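Local coordinates for class D beta-lactamase (Fusobacterium nucleatum subsp. polymorphum, PDB 4IED), which probably hydrolyses beta-lactam antibiotics to substituted beta-amino acids, as class D serine beta-lactamases do, at residues L68-V73 and K120-E125; R100-V105 and P109-L114; D142-W145 and P149-I152; M155-L160 and W210-I215. One frame throughout, in Å; residues are numbered along the deposited sequence.

Contact 1 (L68-V73 and K120-E125); sequences LENGIV and KERMQE
Ile72 and Arg122 approach from opposite directions at the protein surface, and the methyl at the end of the isoleucine comes down on one face of the flat guanidinium. Ile72 CD1 lies 3.5 Å from Arg122 NH2 and 3.9 Å from Arg122 CZ, so the methyl sits over the NH2 side of the group. Asn70 runs past the same arginine the opposite way, with its CG 4.0 Å from Arg122 CD; amide and guanidinium planes are inclined by 61°, an alongside packing and not a stack. A bend at the third torsion of the arginine (chi3 -66°) turns the plane so that NE and NH2 face the backbone oxygens of Leu118 and Glu117, to which they bond. Helix 108-130 is kinked here: the N atoms of Lys120 and Glu121 make no bond to the turn before, so Glu117 O is not taken by Glu121 N and can receive NH2. These bonds fix the rotation of the plane and leave its face to the isoleucine. Between the two contacting residues the chain makes a Schellman motif, with Gly71 at positive phi ending helix 62-69 and its N bonded to Leu68 O at 3.0 Å; the turn places Asn70 and Ile72 on the side facing helix 108-130. A water bridges the gap, donating to Asn70 O at 2.8 Å and accepting from Arg122 NH1 at 3.2 Å.

Contact 2 (R100-V105 and P109-L114); sequences RYAIKV and PAYKKL
Apolar packing accounts for most of the meeting between Ala102 and the pair Ala110 and Tyr111. The two alanine methyls face each other directly, Ala102 CB to Ala110 CB 3.8 Å, at the place where the backbones are nearest (6.5 Å between the CA atoms of Ala102 and Ala110). Ala102 CB also touches the tyrosine ring, 3.6 Å from Tyr111 CE1, approaching obliquely to the ring. The axes of the short segments 100-105 and 109-114 pass 9.9 Å apart, a spacing consistent with the small alanines between them, at an angle of 124°, nearer perpendicular than antiparallel.

The ring edge makes the second kind of contact. Backbone atoms of the first helix, Ala102 C and Ile103 N, lie at the edge of Tyr111 near its plane, so the ring slots against the helix side-on. Ile103 meets the phenol end: its CB is 3.4 Å from Tyr111 OH. With CG1 swung opposite the backbone N (chi1 -164°), the isoleucine carries its longer branch past the hydroxyl, and CD1 stays 4.2 Å from Tyr111 OH.

The polar contribution lies outside the pair. Tyr111 OH is hydrogen-bonded to Thr64 OG1, which ties the buried hydroxyl to helix 62-69. Ser-Gln-Val, the S-x-V motif of class D beta-lactamases, spans the junction between the two segments, its valine opening helix 108-130; the helices flanking the motif thus pack on each other through Ala102, Ala110 and Tyr111.

Contact 3 (D142-W145 and P149-I152); sequences DKFW and PLKI
The Phe144 ring has Leu150 CD2 at its edge, in the ring plane and 3.7 Å from Phe144 CE1, while Trp145 CE3 stands 3.5 Å above the centre of one face. Phe144 CE2 in turn lies in the plane of the indole at its edge, so the tryptophan comes edge to face onto the phenylalanine. Phe59 meets both rings as well. Phenylalanine and leucine lie side by side and point the same way; with CG placed between the backbone N and the carbonyl carbon (chi1 64°), the ring is turned alongside the leucine branch. Pro149, which follows a cis peptide bond, adds its CD at 4.1 Å from Phe144 CB, and Leu150 CD2 also reaches Trp145 CB.

The backbones close the turn. Leu150 N donates to Phe144 O at 3.2 Å, moderately bent (149° at the hydrogen) and tilted 18° from the carbonyl plane. A water donates to the same Phe144 O at 2.7 Å and to Leu150 O at 2.8 Å, so this carbonyl is gripped twice and the two sides are linked by a direct and a water-mediated route.

Beyond the turn, Trp145 NE1 bonds to an oxygen of the carboxylated Lys60, and Pro149 O and Lys151 N are both bonded to the side-chain amide of Asn134 in the Tyr-Gly-Asn motif. This is the arrangement of the class D omega loop, whose tryptophan, as in other class D enzymes, probably helps hold the carboxylated lysine.

Contact 4 (M155-L160 and W210-I215); sequences MEQVKL and WFVGWI
Gln157 on helix 154-165 and Val212 on strand 208-216 bring the two backbones nearest, their CA atoms 7.3 Å apart. The strand is fully extended here; it is an interior strand of the antiparallel sheet, bonded to strand 192-200 on one side and strand 221-229 on the other. Trp210 and Val212 project toward the helix, while Phe211 between them packs on helix 238-249 across the sheet.

One helical side chain does all the reaching. Gln157 leaves its helix with CG beside the backbone N and is then bent at the second torsion (chi2 -111°), which brings OE1 over the indole, the amide plane steeply inclined to the ring at 63°. OE1 stands 3.5 Å above one indole face, offset toward the rim, and is 3.6 Å from Trp210 CZ3. The aliphatic part follows: Gln157 CG is 3.9 Å from Trp210 CZ3. Beside the indole, the amide also rests against the valine, with Gln157 CD 3.9 Å from Val212 CG1 and Gln157 NE2 the same distance from Val212 CG2.

The polar ends are satisfied elsewhere. Trp210 NE1 bonds to Tyr54 O, and Gln157 OE1 to Ser58 OG, Ser58 being the second residue of the Ser-x-x-Lys motif. The ring face offers the carbonyl oxygen no hydrogen bond, so the serine bond probably pays for burying it, and the glutamine probably couples the sheet to the active-site segment while its contacts with the strand are made to apolar groups.

Contact 2 falls within the chain span that contact 1 bridges, and contacts 3 and 4 follow in turn. Contacts 1 and 2 both use helix 108-130; their centres are 15 Å apart and Ile72 packs on Leu114. Contact 3, about 16 Å from each, touches both: Met123 meets Phe144, and Tyr111 and Lys112 meet Trp145. It also runs directly into contact 4, 17 Å away between centres, where Ile152 touches Trp210, Gln157 and Leu160 and the next helix meets the sheet. Contacts 1 and 2, with centres 22 and 20 Å from that of contact 4, do not touch it. Of the four, contact 3, beside the carboxylated lysine, is the one that touches all the others.

Contact 1 (L68-V73 and K120-E125)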
loop_
_atom_site.group_PDB
_atom_site.type_symbol
_atom_site.label_atom_id
_atom_site.label_comp_id
_atom_site.label_asym_id
_atom_site.label_seq_id
_atom_site.Cartn_x
_atom_site.Cartn_y
_atom_site.Cartn_z
ATOM N N LEU A 68 3.924 6.020 -14.211
ATOM C CA LEU A 68 5.139 6.784 -14.520
ATOM C C LEU A 68 6.005 6.084 -15.513
ATOM O O LEU A 68 6.525 6.753 -16.432
ATOM C CB LEU A 68 5.932 7.033 -13.236
ATOM C CG LEU A 68 5.248 7.950 -12.182
ATOM C CD1 LEU A 68 6.019 7.789 -10.880
ATOM C CD2 LEU A 68 5.153 9.397 -12.707
ATOM N N GLU A 69 6.172 4.759 -15.356
ATOM C CA GLU A 69 7.121 4.045 -16.241
ATOM C C GLU A 69 6.668 4.122 -17.708
ATOM O O GLU A 69 7.483 4.189 -18.644
ATOM C CB GLU A 69 7.262 2.587 -15.755
ATOM C CG GLU A 69 8.486 1.890 -16.292
ATOM C CD GLU A 69 9.837 2.292 -15.657
ATOM O OE1 GLU A 69 9.894 3.120 -14.794
ATOM O OE2 GLU A 69 10.802 1.744 -16.205
ATOM N N ASN A 70 5.332 4.149 -17.907
ATOM C CA ASN A 70 4.748 4.264 -19.208
ATOM C C ASN A 70 4.534 5.688 -19.714
ATOM O O ASN A 70 3.915 5.920 -20.766
ATOM C CB ASN A 70 3.442 3.468 -19.293
ATOM C CG ASN A 70 3.692 1.971 -19.272
ATOM O OD1 ASN A 70 3.495 1.299 -18.224
ATOM N ND2 ASN A 70 4.056 1.472 -20.327
ATOM N N GLY A 71 4.977 6.656 -18.947
ATOM C CA GLY A 71 4.795 8.019 -19.410
ATOM C C GLY A 71 3.343 8.537 -19.489
ATOM O O GLY A 71 3.065 9.471 -20.248
ATOM N N ILE A 72 2.446 7.958 -18.663
ATOM C CA ILE A 72 1.047 8.410 -18.738
ATOM C C ILE A 72 0.961 9.858 -18.246
ATOM O O ILE A 72 0.148 10.634 -18.736
ATOM C CB ILE A 72 0.139 7.494 -17.912
ATOM C CG1 ILE A 72 0.236 6.017 -18.373
ATOM C CG2 ILE A 72 -1.268 8.020 -17.988
ATOM C CD1 ILE A 72 -0.089 5.757 -19.818
ATOM N N VAL A 73 1.797 10.200 -17.285
ATOM C CA VAL A 73 2.007 11.581 -16.829
ATOM C C VAL A 73 3.527 11.817 -16.939
ATOM O O VAL A 73 4.257 10.848 -16.795
ATOM C CB VAL A 73 1.541 11.813 -15.398
ATOM C CG1 VAL A 73 0.002 11.627 -15.302
ATOM C CG2 VAL A 73 2.182 10.928 -14.373
ATOM N N LYS A 120 -5.223 -2.881 -20.467
ATOM C CA LYS A 120 -4.881 -4.191 -19.962
ATOM C C LYS A 120 -3.453 -4.669 -20.265
ATOM O O LYS A 120 -2.749 -5.275 -19.427
ATOM C CB LYS A 120 -5.918 -5.208 -20.408
ATOM C CG LYS A 120 -5.739 -6.565 -19.728
ATOM C CD LYS A 120 -6.931 -7.551 -19.815
ATOM C CE LYS A 120 -6.588 -8.803 -19.048
ATOM N NZ LYS A 120 -7.611 -9.834 -19.066
ATOM N N GLU A 121 -3.037 -4.507 -21.504
ATOM C CA GLU A 121 -1.741 -5.008 -21.892
ATOM C C GLU A 121 -0.616 -4.376 -21.073
ATOM O O GLU A 121 0.258 -5.067 -20.544
ATOM C CB GLU A 121 -1.490 -4.828 -23.414
ATOM C CG GLU A 121 -0.134 -5.259 -23.917
ATOM C CD GLU A 121 0.032 -5.130 -25.472
ATOM O OE1 GLU A 121 0.372 -6.131 -26.117
ATOM O OE2 GLU A 121 -0.148 -4.052 -26.072
ATOM N N ARG A 122 -0.639 -3.080 -20.951
ATOM C CA ARG A 122 0.479 -2.384 -20.234
ATOM C C ARG A 122 0.337 -2.609 -18.749
ATOM O O ARG A 122 1.341 -2.781 -18.028
ATOM C CB ARG A 122 0.499 -0.892 -20.531
ATOM C CG ARG A 122 0.923 -0.593 -21.955
ATOM C CD ARG A 122 1.213 0.879 -22.214
ATOM N NE ARG A 122 -0.001 1.663 -22.082
ATOM C CZ ARG A 122 -0.011 2.953 -22.457
ATOM N NH1 ARG A 122 1.126 3.584 -22.891
ATOM N NH2 ARG A 122 -1.144 3.604 -22.398
ATOM N N MET A 123 -0.881 -2.687 -18.234
ATOM C CA MET A 123 -1.047 -2.952 -16.848
ATOM C C MET A 123 -0.518 -4.354 -16.500
ATOM O O MET A 123 0.150 -4.578 -15.518
ATOM C CB MET A 123 -2.535 -2.873 -16.413
ATOM C CG MET A 123 -2.788 -2.971 -14.919
ATOM S SD MET A 123 -2.043 -1.684 -13.880
ATOM C CE MET A 123 -3.290 -0.434 -14.137
ATOM N N GLN A 124 -0.906 -5.354 -17.301
ATOM C CA GLN A 124 -0.413 -6.719 -17.121
ATOM C C GLN A 124 1.100 -6.778 -17.132
ATOM O O GLN A 124 1.733 -7.453 -16.316
ATOM C CB GLN A 124 -1.009 -7.666 -18.148
ATOM C CG GLN A 124 -0.619 -9.091 -17.894
ATOM C CD GLN A 124 -1.371 -9.683 -16.754
ATOM O OE1 GLN A 124 -0.795 -9.987 -15.626
ATOM N NE2 GLN A 124 -2.612 -9.820 -16.931
ATOM N N GLU A 125 1.725 -6.058 -18.101
ATOM C CA GLU A 125 3.180 -6.087 -18.204
ATOM C C GLU A 125 3.768 -5.508 -16.929
ATOM O O GLU A 125 4.796 -6.006 -16.440
ATOM C CB GLU A 125 3.569 -5.273 -19.437
ATOM C CG GLU A 125 3.418 -6.089 -20.727
ATOM C CD GLU A 125 3.500 -5.375 -22.050
ATOM O OE1 GLU A 125 3.591 -6.198 -23.036
ATOM O OE2 GLU A 125 3.401 -4.093 -22.129
HETATM O O HOH W 1 2.165 6.630 -22.777
#

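Contact 2 (R100-V105 and P109-L114)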
loop_
_atom_site.group_PDB
_atom_site.type_symbol
_atom_site.label_atom_id
_atom_site.label_comp_id
_atom_site.label_asym_id
_atom_site.label_seq_id
_atom_site.Cartn_x
_atom_site.Cartn_y
_atom_site.Cartn_z
ATOM N N ARG A 100 0.266 12.952 -7.032
ATOM C CA ARG A 100 0.661 13.212 -5.666
ATOM C C ARG A 100 -0.498 13.458 -4.742
ATOM O O ARG A 100 -0.611 12.813 -3.700
ATOM C CB ARG A 100 1.632 14.400 -5.619
ATOM C CG ARG A 100 2.048 14.783 -4.230
ATOM C CD ARG A 100 2.870 16.109 -4.187
ATOM N NE ARG A 100 4.138 16.030 -4.945
ATOM C CZ ARG A 100 5.243 15.398 -4.573
ATOM N NH1 ARG A 100 5.317 14.788 -3.364
ATOM N NH2 ARG A 100 6.217 15.383 -5.491
ATOM N N TYR A 101 -1.412 14.351 -5.140
ATOM C CA TYR A 101 -2.591 14.597 -4.338
ATOM C C TYR A 101 -3.469 13.401 -4.342
ATOM O O TYR A 101 -4.026 13.002 -3.286
ATOM C CB TYR A 101 -3.323 15.777 -4.946
ATOM C CG TYR A 101 -4.613 16.075 -4.176
ATOM C CD1 TYR A 101 -4.611 16.792 -3.023
ATOM C CD2 TYR A 101 -5.825 15.646 -4.672
ATOM C CE1 TYR A 101 -5.783 17.019 -2.284
ATOM C CE2 TYR A 101 -7.016 15.875 -3.946
ATOM C CZ TYR A 101 -6.951 16.550 -2.781
ATOM O OH TYR A 101 -8.046 16.864 -2.005
ATOM N N ALA A 102 -3.619 12.803 -5.509
ATOM C CA ALA A 102 -4.561 11.673 -5.639
ATOM C C ALA A 102 -4.207 10.510 -4.684
ATOM O O ALA A 102 -5.064 9.902 -4.017
ATOM C CB ALA A 102 -4.633 11.193 -7.017
ATOM N N ILE A 103 -2.928 10.193 -4.539
ATOM C CA ILE A 103 -2.552 9.080 -3.642
ATOM C C ILE A 103 -2.775 9.447 -2.179
ATOM O O ILE A 103 -3.214 8.607 -1.387
ATOM C CB ILE A 103 -1.161 8.504 -3.935
ATOM C CG1 ILE A 103 -0.969 7.134 -3.279
ATOM C CG2 ILE A 103 -0.058 9.488 -3.399
ATOM C CD1 ILE A 103 0.287 6.376 -3.723
ATOM N N LYS A 104 -2.536 10.726 -1.824
ATOM C CA LYS A 104 -2.607 11.131 -0.485
ATOM C C LYS A 104 -4.036 11.059 0.071
ATOM O O LYS A 104 -4.260 10.752 1.256
ATOM C CB LYS A 104 -2.110 12.574 -0.359
ATOM C CG LYS A 104 -0.594 12.667 -0.424
ATOM C CD LYS A 104 -0.155 14.121 -0.552
ATOM C CE LYS A 104 1.355 14.328 -0.610
ATOM N NZ LYS A 104 2.018 14.169 0.698
ATOM N N VAL A 105 -4.995 11.348 -0.813
ATOM C CA VAL A 105 -6.392 11.306 -0.440
ATOM C C VAL A 105 -7.120 10.006 -0.848
ATOM O O VAL A 105 -8.285 9.801 -0.549
ATOM C CB VAL A 105 -7.231 12.493 -0.969
ATOM C CG1 VAL A 105 -6.464 13.806 -0.583
ATOM C CG2 VAL A 105 -7.439 12.477 -2.456
ATOM N N PRO A 109 -11.325 7.852 -8.306
ATOM C CA PRO A 109 -11.542 8.099 -9.736
ATOM C C PRO A 109 -10.323 8.457 -10.530
ATOM O O PRO A 109 -10.243 8.191 -11.775
ATOM C CB PRO A 109 -12.544 9.247 -9.772
ATOM C CG PRO A 109 -12.817 9.601 -8.302
ATOM C CD PRO A 109 -12.133 8.662 -7.398
ATOM N N ALA A 110 -9.320 9.088 -9.940
ATOM C CA ALA A 110 -8.074 9.464 -10.617
ATOM C C ALA A 110 -7.296 8.181 -10.957
ATOM O O ALA A 110 -6.758 8.104 -12.026
ATOM C CB ALA A 110 -7.253 10.355 -9.702
ATOM N N TYR A 111 -7.269 7.195 -10.049
ATOM C CA TYR A 111 -6.558 5.986 -10.292
ATOM C C TYR A 111 -7.324 5.031 -11.232
ATOM O O TYR A 111 -6.691 4.264 -11.989
ATOM C CB TYR A 111 -6.123 5.313 -8.990
ATOM C CG TYR A 111 -4.839 5.925 -8.484
ATOM C CD1 TYR A 111 -4.878 7.042 -7.609
ATOM C CD2 TYR A 111 -3.626 5.415 -8.889
ATOM C CE1 TYR A 111 -3.704 7.677 -7.301
ATOM C CE2 TYR A 111 -2.455 6.048 -8.510
ATOM C CZ TYR A 111 -2.522 7.140 -7.674
ATOM O OH TYR A 111 -1.337 7.785 -7.297
ATOM N N LYS A 112 -8.639 5.151 -11.275
ATOM C CA LYS A 112 -9.401 4.383 -12.309
ATOM C C LYS A 112 -9.020 4.997 -13.704
ATOM O O LYS A 112 -8.805 4.262 -14.663
ATOM C CB LYS A 112 -10.861 4.459 -12.029
ATOM C CG LYS A 112 -11.271 3.632 -10.880
ATOM C CD LYS A 112 -12.793 3.621 -10.706
ATOM C CE LYS A 112 -13.255 2.610 -9.692
ATOM N NZ LYS A 112 -14.704 2.507 -9.546
ATOM N N LYS A 113 -8.992 6.314 -13.833
ATOM C CA LYS A 113 -8.544 6.931 -15.073
ATOM C C LYS A 113 -7.148 6.484 -15.465
ATOM O O LYS A 113 -6.894 6.129 -16.637
ATOM C CB LYS A 113 -8.565 8.454 -14.900
ATOM C CG LYS A 113 -8.098 9.255 -16.109
ATOM C CD LYS A 113 -8.238 10.734 -15.837
ATOM C CE LYS A 113 -7.848 11.550 -17.004
ATOM N NZ LYS A 113 -8.565 11.121 -18.247
ATOM N N LEU A 114 -6.212 6.463 -14.504
ATOM C CA LEU A 114 -4.880 5.943 -14.774
ATOM C C LEU A 114 -4.888 4.514 -15.331
ATOM O O LEU A 114 -4.243 4.215 -16.326
ATOM C CB LEU A 114 -4.038 6.037 -13.505
ATOM C CG LEU A 114 -2.545 5.650 -13.657
ATOM C CD1 LEU A 114 -1.845 6.398 -14.680
ATOM C CD2 LEU A 114 -1.840 5.720 -12.370
#

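Contact 3 (D142-W145 and P149-I152)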
loop_
_atom_site.group_PDB
_atom_site.type_symbol
_atom_site.label_atom_id
_atom_site.label_comp_id
_atom_site.label_asym_id
_atom_site.label_seq_id
_atom_site.Cartn_x
_atom_site.Cartn_y
_atom_site.Cartn_z
ATOM N N ASP A 142 -10.662 -1.185 -14.438
ATOM C CA ASP A 142 -10.609 -0.213 -13.354
ATOM C C ASP A 142 -11.172 -0.683 -12.025
ATOM O O ASP A 142 -11.450 0.152 -11.130
ATOM C CB ASP A 142 -11.060 1.146 -13.823
ATOM C CG ASP A 142 -12.527 1.323 -13.931
ATOM O OD1 ASP A 142 -13.302 0.345 -13.762
ATOM O OD2 ASP A 142 -12.938 2.462 -14.357
ATOM N N LYS A 143 -11.285 -2.001 -11.883
ATOM C CA LYS A 143 -11.800 -2.592 -10.636
ATOM C C LYS A 143 -10.966 -3.718 -10.108
ATOM O O LYS A 143 -11.252 -4.255 -9.035
ATOM C CB LYS A 143 -13.238 -3.077 -10.744
ATOM C CG LYS A 143 -14.226 -2.078 -11.235
ATOM C CD LYS A 143 -15.573 -2.782 -11.483
ATOM C CE LYS A 143 -16.537 -1.928 -12.224
ATOM N NZ LYS A 143 -17.875 -2.489 -12.177
ATOM N N PHE A 144 -9.955 -4.210 -10.875
ATOM C CA PHE A 144 -9.319 -5.481 -10.532
ATOM C C PHE A 144 -8.623 -5.523 -9.213
ATOM O O PHE A 144 -8.421 -6.579 -8.726
ATOM C CB PHE A 144 -8.355 -5.948 -11.660
ATOM C CG PHE A 144 -7.177 -5.013 -11.889
ATOM C CD1 PHE A 144 -6.018 -5.189 -11.177
ATOM C CD2 PHE A 144 -7.204 -3.999 -12.851
ATOM C CE1 PHE A 144 -4.944 -4.315 -11.298
ATOM C CE2 PHE A 144 -6.158 -3.108 -12.963
ATOM C CZ PHE A 144 -5.001 -3.319 -12.240
ATOM N N TRP A 145 -8.130 -4.353 -8.735
ATOM C CA TRP A 145 -7.461 -4.293 -7.451
ATOM C C TRP A 145 -8.405 -4.070 -6.260
ATOM O O TRP A 145 -7.972 -4.102 -5.119
ATOM C CB TRP A 145 -6.420 -3.185 -7.423
ATOM C CG TRP A 145 -7.072 -1.773 -7.541
ATOM C CD1 TRP A 145 -7.298 -0.911 -6.560
ATOM C CD2 TRP A 145 -7.354 -1.060 -8.778
ATOM N NE1 TRP A 145 -7.814 0.239 -7.034
ATOM C CE2 TRP A 145 -7.856 0.206 -8.407
ATOM C CE3 TRP A 145 -7.218 -1.368 -10.134
ATOM C CZ2 TRP A 145 -8.221 1.188 -9.338
ATOM C CZ3 TRP A 145 -7.558 -0.430 -11.053
ATOM C CH2 TRP A 145 -8.065 0.876 -10.655
ATOM N N PRO A 149 -9.966 -9.750 -9.542
ATOM C CA PRO A 149 -9.327 -10.948 -9.078
ATOM C C PRO A 149 -7.937 -10.785 -8.532
ATOM O O PRO A 149 -7.376 -11.772 -7.977
ATOM C CB PRO A 149 -9.292 -11.797 -10.303
ATOM C CG PRO A 149 -9.143 -10.826 -11.419
ATOM C CD PRO A 149 -9.968 -9.640 -11.016
ATOM N N LEU A 150 -7.365 -9.570 -8.554
ATOM C CA LEU A 150 -5.978 -9.436 -8.033
ATOM C C LEU A 150 -5.955 -9.660 -6.536
ATOM O O LEU A 150 -6.797 -9.181 -5.755
ATOM C CB LEU A 150 -5.502 -8.024 -8.322
ATOM C CG LEU A 150 -4.002 -7.679 -7.967
ATOM C CD1 LEU A 150 -3.086 -8.614 -8.715
ATOM C CD2 LEU A 150 -3.708 -6.243 -8.342
ATOM N N LYS A 151 -4.941 -10.395 -6.092
ATOM C CA LYS A 151 -4.730 -10.638 -4.645
ATOM C C LYS A 151 -3.200 -10.668 -4.415
ATOM O O LYS A 151 -2.399 -11.046 -5.296
ATOM C CB LYS A 151 -5.295 -11.975 -4.207
ATOM C CG LYS A 151 -6.817 -12.136 -4.304
ATOM C CD LYS A 151 -7.178 -13.529 -3.857
ATOM C CE LYS A 151 -8.674 -13.673 -3.888
ATOM N NZ LYS A 151 -9.011 -15.052 -3.494
ATOM N N ILE A 152 -2.806 -10.223 -3.222
ATOM C CA ILE A 152 -1.443 -10.162 -2.719
ATOM C C ILE A 152 -1.382 -10.370 -1.249
ATOM O O ILE A 152 -2.334 -10.009 -0.531
ATOM C CB ILE A 152 -0.745 -8.840 -3.175
ATOM C CG1 ILE A 152 0.750 -8.887 -2.936
ATOM C CG2 ILE A 152 -1.392 -7.661 -2.502
ATOM C CD1 ILE A 152 1.582 -7.708 -3.541
HETATM O O HOH W 2 -8.623 -7.090 -6.063
#

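Contact 4 (M155-L160 and W210-I215)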
loop_
_atom_site.group_PDB
_atom_site.type_symbol
_atom_site.label_atom_id
_atom_site.label_comp_id
_atom_site.label_asym_id
_atom_site.label_seq_id
_atom_site.Cartn_x
_atom_site.Cartn_y
_atom_site.Cartn_z
ATOM N N MET A 155 3.164 -10.745 3.182
ATOM C CA MET A 155 4.588 -11.081 2.972
ATOM C C MET A 155 5.025 -10.561 1.585
ATOM O O MET A 155 6.142 -10.017 1.446
ATOM C CB MET A 155 4.835 -12.607 3.037
ATOM C CG MET A 155 6.264 -12.968 3.227
ATOM S SD MET A 155 6.833 -12.650 4.893
ATOM C CE MET A 155 6.038 -13.789 5.849
ATOM N N GLU A 156 4.220 -10.692 0.557
ATOM C CA GLU A 156 4.520 -10.251 -0.759
ATOM C C GLU A 156 4.618 -8.758 -0.779
ATOM O O GLU A 156 5.504 -8.218 -1.484
ATOM C CB GLU A 156 3.397 -10.794 -1.713
ATOM C CG GLU A 156 3.610 -12.240 -2.118
ATOM C CD GLU A 156 2.467 -12.832 -2.839
ATOM O OE1 GLU A 156 1.316 -12.384 -2.855
ATOM O OE2 GLU A 156 2.768 -13.958 -3.420
ATOM N N GLN A 157 3.718 -8.047 -0.117
ATOM C CA GLN A 157 3.769 -6.567 -0.067
ATOM C C GLN A 157 5.117 -6.158 0.554
ATOM O O GLN A 157 5.796 -5.246 0.024
ATOM C CB GLN A 157 2.660 -6.000 0.754
ATOM C CG GLN A 157 1.253 -6.216 0.187
ATOM C CD GLN A 157 0.569 -4.984 -0.297
ATOM O OE1 GLN A 157 -0.752 -4.870 -0.194
ATOM N NE2 GLN A 157 1.263 -4.067 -0.815
ATOM N N VAL A 158 5.522 -6.742 1.663
ATOM C CA VAL A 158 6.767 -6.393 2.353
ATOM C C VAL A 158 7.946 -6.585 1.430
ATOM O O VAL A 158 8.866 -5.764 1.415
ATOM C CB VAL A 158 6.862 -7.194 3.665
ATOM C CG1 VAL A 158 8.290 -7.039 4.247
ATOM C CG2 VAL A 158 5.842 -6.695 4.653
ATOM N N LYS A 159 7.974 -7.693 0.684
ATOM C CA LYS A 159 9.102 -7.927 -0.238
ATOM C C LYS A 159 9.211 -6.825 -1.269
ATOM O O LYS A 159 10.302 -6.277 -1.531
ATOM C CB LYS A 159 9.004 -9.323 -0.854
ATOM C CG LYS A 159 9.252 -10.475 0.121
ATOM C CD LYS A 159 9.321 -11.878 -0.445
ATOM C CE LYS A 159 9.401 -12.954 0.686
ATOM N NZ LYS A 159 9.152 -14.384 0.198
ATOM N N LEU A 160 8.078 -6.408 -1.834
ATOM C CA LEU A 160 8.060 -5.358 -2.804
ATOM C C LEU A 160 8.496 -4.014 -2.226
ATOM O O LEU A 160 9.232 -3.214 -2.846
ATOM C CB LEU A 160 6.721 -5.170 -3.466
ATOM C CG LEU A 160 6.310 -6.132 -4.537
ATOM C CD1 LEU A 160 4.802 -6.005 -4.790
ATOM C CD2 LEU A 160 7.115 -5.948 -5.778
ATOM N N TRP A 210 -6.019 -2.708 5.186
ATOM C CA TRP A 210 -4.533 -2.753 4.946
ATOM C C TRP A 210 -3.879 -1.453 5.391
ATOM O O TRP A 210 -4.442 -0.366 5.187
ATOM C CB TRP A 210 -4.227 -2.872 3.435
ATOM C CG TRP A 210 -4.433 -4.164 2.707
ATOM C CD1 TRP A 210 -5.494 -4.486 1.919
ATOM C CD2 TRP A 210 -3.475 -5.229 2.597
ATOM N NE1 TRP A 210 -5.333 -5.739 1.378
ATOM C CE2 TRP A 210 -4.054 -6.207 1.743
ATOM C CE3 TRP A 210 -2.208 -5.489 3.205
ATOM C CZ2 TRP A 210 -3.361 -7.346 1.400
ATOM C CZ3 TRP A 210 -1.524 -6.566 2.873
ATOM C CH2 TRP A 210 -2.071 -7.526 1.936
ATOM N N PHE A 211 -2.638 -1.591 5.858
ATOM C CA PHE A 211 -1.707 -0.443 5.950
ATOM C C PHE A 211 -0.355 -1.037 5.683
ATOM O O PHE A 211 0.108 -1.944 6.340
ATOM C CB PHE A 211 -1.811 0.313 7.302
ATOM C CG PHE A 211 -0.856 1.462 7.473
ATOM C CD1 PHE A 211 -0.682 2.393 6.483
ATOM C CD2 PHE A 211 -0.150 1.599 8.637
ATOM C CE1 PHE A 211 0.189 3.457 6.682
ATOM C CE2 PHE A 211 0.730 2.668 8.826
ATOM C CZ PHE A 211 0.861 3.559 7.863
ATOM N N VAL A 212 0.287 -0.522 4.621
ATOM C CA VAL A 212 1.610 -1.021 4.153
ATOM C C VAL A 212 2.542 0.157 3.954
ATOM O O VAL A 212 2.119 1.237 3.671
ATOM C CB VAL A 212 1.528 -1.904 2.882
ATOM C CG1 VAL A 212 0.390 -2.950 3.014
ATOM C CG2 VAL A 212 1.329 -1.089 1.651
ATOM N N GLY A 213 3.844 -0.137 4.113
ATOM C CA GLY A 213 4.817 0.968 3.935
ATOM C C GLY A 213 6.197 0.552 4.411
ATOM O O GLY A 213 6.553 -0.606 4.473
ATOM N N TRP A 214 6.952 1.553 4.787
ATOM C CA TRP A 214 8.227 1.365 5.399
ATOM C C TRP A 214 8.641 2.598 6.197
ATOM O O TRP A 214 8.115 3.679 6.036
ATOM C CB TRP A 214 9.343 1.053 4.354
ATOM C CG TRP A 214 9.687 2.251 3.468
ATOM C CD1 TRP A 214 10.763 3.092 3.633
ATOM C CD2 TRP A 214 9.067 2.601 2.213
ATOM N NE1 TRP A 214 10.783 3.979 2.583
ATOM C CE2 TRP A 214 9.722 3.759 1.736
ATOM C CE3 TRP A 214 7.948 2.163 1.550
ATOM C CZ2 TRP A 214 9.345 4.378 0.549
ATOM C CZ3 TRP A 214 7.586 2.757 0.380
ATOM C CH2 TRP A 214 8.214 3.897 -0.087
ATOM N N ILE A 215 9.664 2.378 7.043
ATOM C CA ILE A 215 10.266 3.419 7.903
ATOM C C ILE A 215 11.769 3.310 7.654
ATOM O O ILE A 215 12.390 2.270 7.867
ATOM C CB ILE A 215 9.979 3.266 9.394
ATOM C CG1 ILE A 215 8.516 3.379 9.640
ATOM C CG2 ILE A 215 10.657 4.394 10.165
ATOM C CD1 ILE A 215 8.118 3.137 11.074
#